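Local coordinates for mandelate racemase/muconate lactonizing enzyme, C-terminal domain protein (Paracoccus denitrificans, PDB 4DWD) that binds magnesium and probably acts as a hydro-lyase of the enolase superfamily, at residues Thr24-Val28 with Trp39-Pro44; Ser12-Gly16 with Arg331-Phe336. All blocks are in the same frame, centred on the assembly; numbering follows the deposited sequence.

Interaction 1. Residues Thr24-Val28 with Trp39-Pro44; sequences TSAFV and WGEASP
Glu41 and Phe27 face each other as a non-hydrogen-bonded antiparallel pair, their side chains alongside and pointing the same way. With CG anti to the backbone N (chi1 -179°) and the chain extended, Glu41 runs along the Phe27 ring. Glu41 CB lies 3.9 Å from Phe27 CD1, and Glu41 CG rests 3.4 Å from Ala26 O. Glu41 CD comes to 3.4 Å from Phe27 CE1, with the carboxylate plane turned 56° from the ring. At the tip OE1 accepts the Gly305 N-H, while OE2 accepts from a water that itself accepts from Ser25 OG. A second water, accepting from Ala26 N, sits beside Glu41 OE2 and Ala42 O. Strands 24-32 and 37-42 form a beta hairpin at one side of the N-terminal domain's antiparallel sheet. Val28 and Gly40 exchange two backbone bonds, Gly40 N to Val28 O (2.8 Å) and Val28 N to Gly40 O (2.9 Å). Gly40 O also lies in the plane of the Phe27 ring, at its edge, 3.5 Å from CD1. A leucine at Phe27 has no ring, and would probably leave a gap beside Glu41 CD and cost the contacts with Gly40 O and the Phe336 ring. Trp39 CZ3 packs 4.0 Å from Phe27 CB.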
# COMPACT_ATOMS: atom_id res chain seq x y z
N THR B 24 -29.79 4.77 36.81
CA THR B 24 -30.11 6.17 36.49
C THR B 24 -29.76 6.57 35.07
O THR B 24 -28.82 6.04 34.47
CB THR B 24 -29.53 7.23 37.48
OG1 THR B 24 -28.15 7.46 37.21
CG2 THR B 24 -29.73 6.82 38.93
N SER B 25 -30.54 7.50 34.55
CA SER B 25 -30.42 8.00 33.20
C SER B 25 -30.14 9.49 33.19
O SER B 25 -30.23 10.17 34.23
CB SER B 25 -31.68 7.66 32.40
OG SER B 25 -31.77 6.25 32.25
N ALA B 26 -29.77 9.98 32.02
CA ALA B 26 -29.35 11.36 31.84
C ALA B 26 -30.13 12.01 30.70
O ALA B 26 -29.96 11.66 29.52
CB ALA B 26 -27.85 11.41 31.58
N PHE B 27 -31.00 12.96 31.06
CA PHE B 27 -31.87 13.60 30.09
C PHE B 27 -31.63 15.08 30.02
O PHE B 27 -31.15 15.69 30.98
CB PHE B 27 -33.35 13.31 30.41
CG PHE B 27 -33.70 11.85 30.40
CD1 PHE B 27 -33.66 11.12 29.21
CD2 PHE B 27 -34.06 11.19 31.58
CE1 PHE B 27 -33.99 9.77 29.19
CE2 PHE B 27 -34.37 9.83 31.57
CZ PHE B 27 -34.33 9.12 30.37
N VAL B 28 -31.95 15.66 28.86
CA VAL B 28 -31.94 17.10 28.69
C VAL B 28 -33.36 17.51 28.31
O VAL B 28 -33.95 16.95 27.38
CB VAL B 28 -30.92 17.55 27.61
CG1 VAL B 28 -31.04 19.04 27.33
CG2 VAL B 28 -29.50 17.23 28.05
N TRP B 39 -37.27 16.70 24.39
CA TRP B 39 -36.51 15.77 25.22
C TRP B 39 -35.33 15.18 24.50
O TRP B 39 -35.45 14.70 23.38
CB TRP B 39 -37.42 14.64 25.67
CG TRP B 39 -38.33 15.07 26.79
CD1 TRP B 39 -39.66 15.46 26.71
CD2 TRP B 39 -37.96 15.20 28.20
NE1 TRP B 39 -40.13 15.79 27.95
CE2 TRP B 39 -39.16 15.67 28.89
CE3 TRP B 39 -36.79 14.99 28.93
CZ2 TRP B 39 -39.18 15.89 30.27
CZ3 TRP B 39 -36.81 15.22 30.30
CH2 TRP B 39 -37.98 15.66 30.95
N GLY B 40 -34.18 15.18 25.17
CA GLY B 40 -32.97 14.53 24.66
C GLY B 40 -32.37 13.62 25.72
O GLY B 40 -32.78 13.64 26.89
N GLU B 41 -31.40 12.80 25.32
CA GLU B 41 -30.78 11.85 26.23
C GLU B 41 -29.30 11.74 25.93
O GLU B 41 -28.90 11.73 24.76
CB GLU B 41 -31.45 10.47 26.11
CG GLU B 41 -30.85 9.46 27.07
CD GLU B 41 -31.68 8.20 27.26
OE1 GLU B 41 -32.68 7.97 26.54
OE2 GLU B 41 -31.32 7.43 28.17
N ALA B 42 -28.49 11.68 27.00
CA ALA B 42 -27.05 11.41 26.90
C ALA B 42 -26.78 10.00 27.43
O ALA B 42 -27.40 9.58 28.40
CB ALA B 42 -26.24 12.41 27.73
N SER B 43 -25.83 9.29 26.81
CA SER B 43 -25.49 7.94 27.27
C SER B 43 -25.13 7.99 28.76
O SER B 43 -24.25 8.76 29.15
CB SER B 43 -24.31 7.41 26.45
OG SER B 43 -24.09 6.04 26.72
N PRO B 44 -25.82 7.19 29.59
CA PRO B 44 -25.68 7.34 31.05
C PRO B 44 -24.47 6.56 31.61
O PRO B 44 -24.61 5.73 32.54
CB PRO B 44 -27.00 6.78 31.57
CG PRO B 44 -27.35 5.71 30.59
CD PRO B 44 -26.89 6.22 29.24
O HOH W 1 -26.39 4.41 35.14
O HOH W 2 -32.42 5.63 29.73
O HOH W 3 -29.42 8.34 29.88

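Interaction 2. Residues Ser12-Gly16 with Arg331-Phe336; sequences SVAMG and RGRPVF
Met15, modelled as selenomethionine, is the main bump of this contact. Its side chain bends at chi2 (-74°) and chi3 (-77°), and the hooked end enters a hollow lined by the Arg331 carbonyl, Gly332, Val335 and Phe336. Met15 CE sits 3.4 Å from Arg331 O and 3.9 Å from Phe336 CE2, while the Met15 and Val335 side chains cross at about a right angle, Met15 SE 3.9 Å from Val335 CG2. Val335 CG2 also meets Val13 CG1 tip to tip and rests in the notch where Val13 CG1 and Met15 SE meet. The other branch of Val335, CG1, lies over the centre of one face of its neighbour Phe336, so this valine fills space on two fronts. Gly16, by contrast, has a positive phi (58°), which favours glycine, and lies so close to Arg331 that a CB would clash with Arg331 CB. Gly16 CA makes a CA-H...O contact of 3.3 Å with Arg333 O, beside Pro334 CD, just past the cis peptide bond that turns the loop. No hydrogen bond crosses directly; a water, accepting from Gly16 N and Val335 N, donates to Arg331 O (2.7 Å). The Arg331 guanidinium is engaged away from this hollow, by Gln301 and two backbone carbonyls. The end of an N-terminal-domain strand is thus seated on a loop that follows a barrel strand, a domain interface characteristic of the enolase superfamily.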
# COMPACT_ATOMS: atom_id res chain seq x y z
N SER B 12 -30.70 14.20 36.04
CA SER B 12 -30.30 12.85 36.39
C SER B 12 -31.54 12.19 36.99
O SER B 12 -32.07 12.67 38.00
CB SER B 12 -29.15 12.88 37.40
OG SER B 12 -28.88 11.59 37.93
N VAL B 13 -32.00 11.10 36.37
CA VAL B 13 -33.30 10.52 36.69
C VAL B 13 -33.19 9.05 37.11
O VAL B 13 -32.61 8.23 36.39
CB VAL B 13 -34.27 10.66 35.49
CG1 VAL B 13 -35.65 10.09 35.81
CG2 VAL B 13 -34.38 12.13 35.08
N ALA B 14 -33.74 8.72 38.28
CA ALA B 14 -33.84 7.35 38.77
C ALA B 14 -34.88 6.60 37.95
O ALA B 14 -36.02 7.04 37.84
CB ALA B 14 -34.21 7.35 40.25
N MSE B 15 -34.48 5.46 37.37
CA MSE B 15 -35.35 4.73 36.43
C MSE B 15 -35.84 3.42 36.99
O MSE B 15 -35.12 2.72 37.70
CB MSE B 15 -34.54 4.45 35.16
CG MSE B 15 -34.15 5.74 34.44
SE MSE B 15 -35.65 6.60 33.51
CE MSE B 15 -35.73 5.42 31.94
N GLY B 16 -37.08 3.08 36.65
CA GLY B 16 -37.68 1.78 37.00
C GLY B 16 -37.70 1.51 38.49
O GLY B 16 -37.81 2.43 39.30
N ARG B 331 -37.37 -0.80 32.52
CA ARG B 331 -37.06 0.40 33.30
C ARG B 331 -37.50 1.69 32.61
O ARG B 331 -37.44 2.77 33.21
CB ARG B 331 -35.57 0.47 33.67
CG ARG B 331 -34.66 0.94 32.55
CD ARG B 331 -33.18 0.81 32.91
NE ARG B 331 -32.28 1.30 31.85
CZ ARG B 331 -32.00 0.65 30.73
NH1 ARG B 331 -32.56 -0.52 30.47
NH2 ARG B 331 -31.16 1.19 29.84
N GLY B 332 -37.95 1.59 31.36
CA GLY B 332 -38.56 2.73 30.67
C GLY B 332 -39.75 3.29 31.43
O GLY B 332 -40.02 4.49 31.38
N ARG B 333 -40.47 2.41 32.13
CA ARG B 333 -41.56 2.81 33.00
C ARG B 333 -41.03 2.95 34.44
O ARG B 333 -40.12 2.22 34.84
CB ARG B 333 -42.68 1.77 32.94
CG ARG B 333 -43.28 1.58 31.55
CD ARG B 333 -44.36 0.51 31.54
NE ARG B 333 -44.83 0.22 30.19
CZ ARG B 333 -45.85 0.84 29.60
NH1 ARG B 333 -46.52 1.80 30.24
NH2 ARG B 333 -46.21 0.51 28.37
N PRO B 334 -41.62 3.86 35.25
CA PRO B 334 -42.80 4.68 34.97
C PRO B 334 -42.51 6.09 34.44
O PRO B 334 -43.45 6.86 34.24
CB PRO B 334 -43.45 4.78 36.35
CG PRO B 334 -42.30 4.82 37.29
CD PRO B 334 -41.20 3.98 36.66
N VAL B 335 -41.24 6.42 34.22
CA VAL B 335 -40.91 7.78 33.76
C VAL B 335 -41.55 8.09 32.41
O VAL B 335 -42.01 9.21 32.18
CB VAL B 335 -39.39 8.02 33.74
CG1 VAL B 335 -39.03 9.31 33.00
CG2 VAL B 335 -38.89 8.08 35.18
N PHE B 336 -41.57 7.09 31.52
CA PHE B 336 -42.21 7.24 30.22
C PHE B 336 -43.47 6.40 30.13
O PHE B 336 -43.54 5.33 30.71
CB PHE B 336 -41.23 6.85 29.10
CG PHE B 336 -39.98 7.67 29.08
CD1 PHE B 336 -40.02 9.02 28.75
CD2 PHE B 336 -38.77 7.10 29.45
CE1 PHE B 336 -38.86 9.78 28.75
CE2 PHE B 336 -37.61 7.85 29.46
CZ PHE B 336 -37.65 9.20 29.12
O HOH W 4 -38.52 4.83 34.61

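Both contacts are largely buried and meet on one sheet, where strand 24-32 of interaction 1 lies beside strand 5-14 of interaction 2. Nested inside the loop that interaction 2 closes, interaction 1 has its centre about 12 Å from the centre of the chain, that of interaction 2 lying about 17 Å from it. Interaction 1 is a local hairpin held by backbone hydrogen bonds; the other joins segments over 300 residues apart, from two domains, through apolar side chains and a bridging water, with an edge partly open to solvent. They touch: Ser25 N probably bonds Val13 O (2.9 Å), and the rings of Phe27 and Phe336 meet nearly at right angles, continuing the apolar packing from sheet to loop.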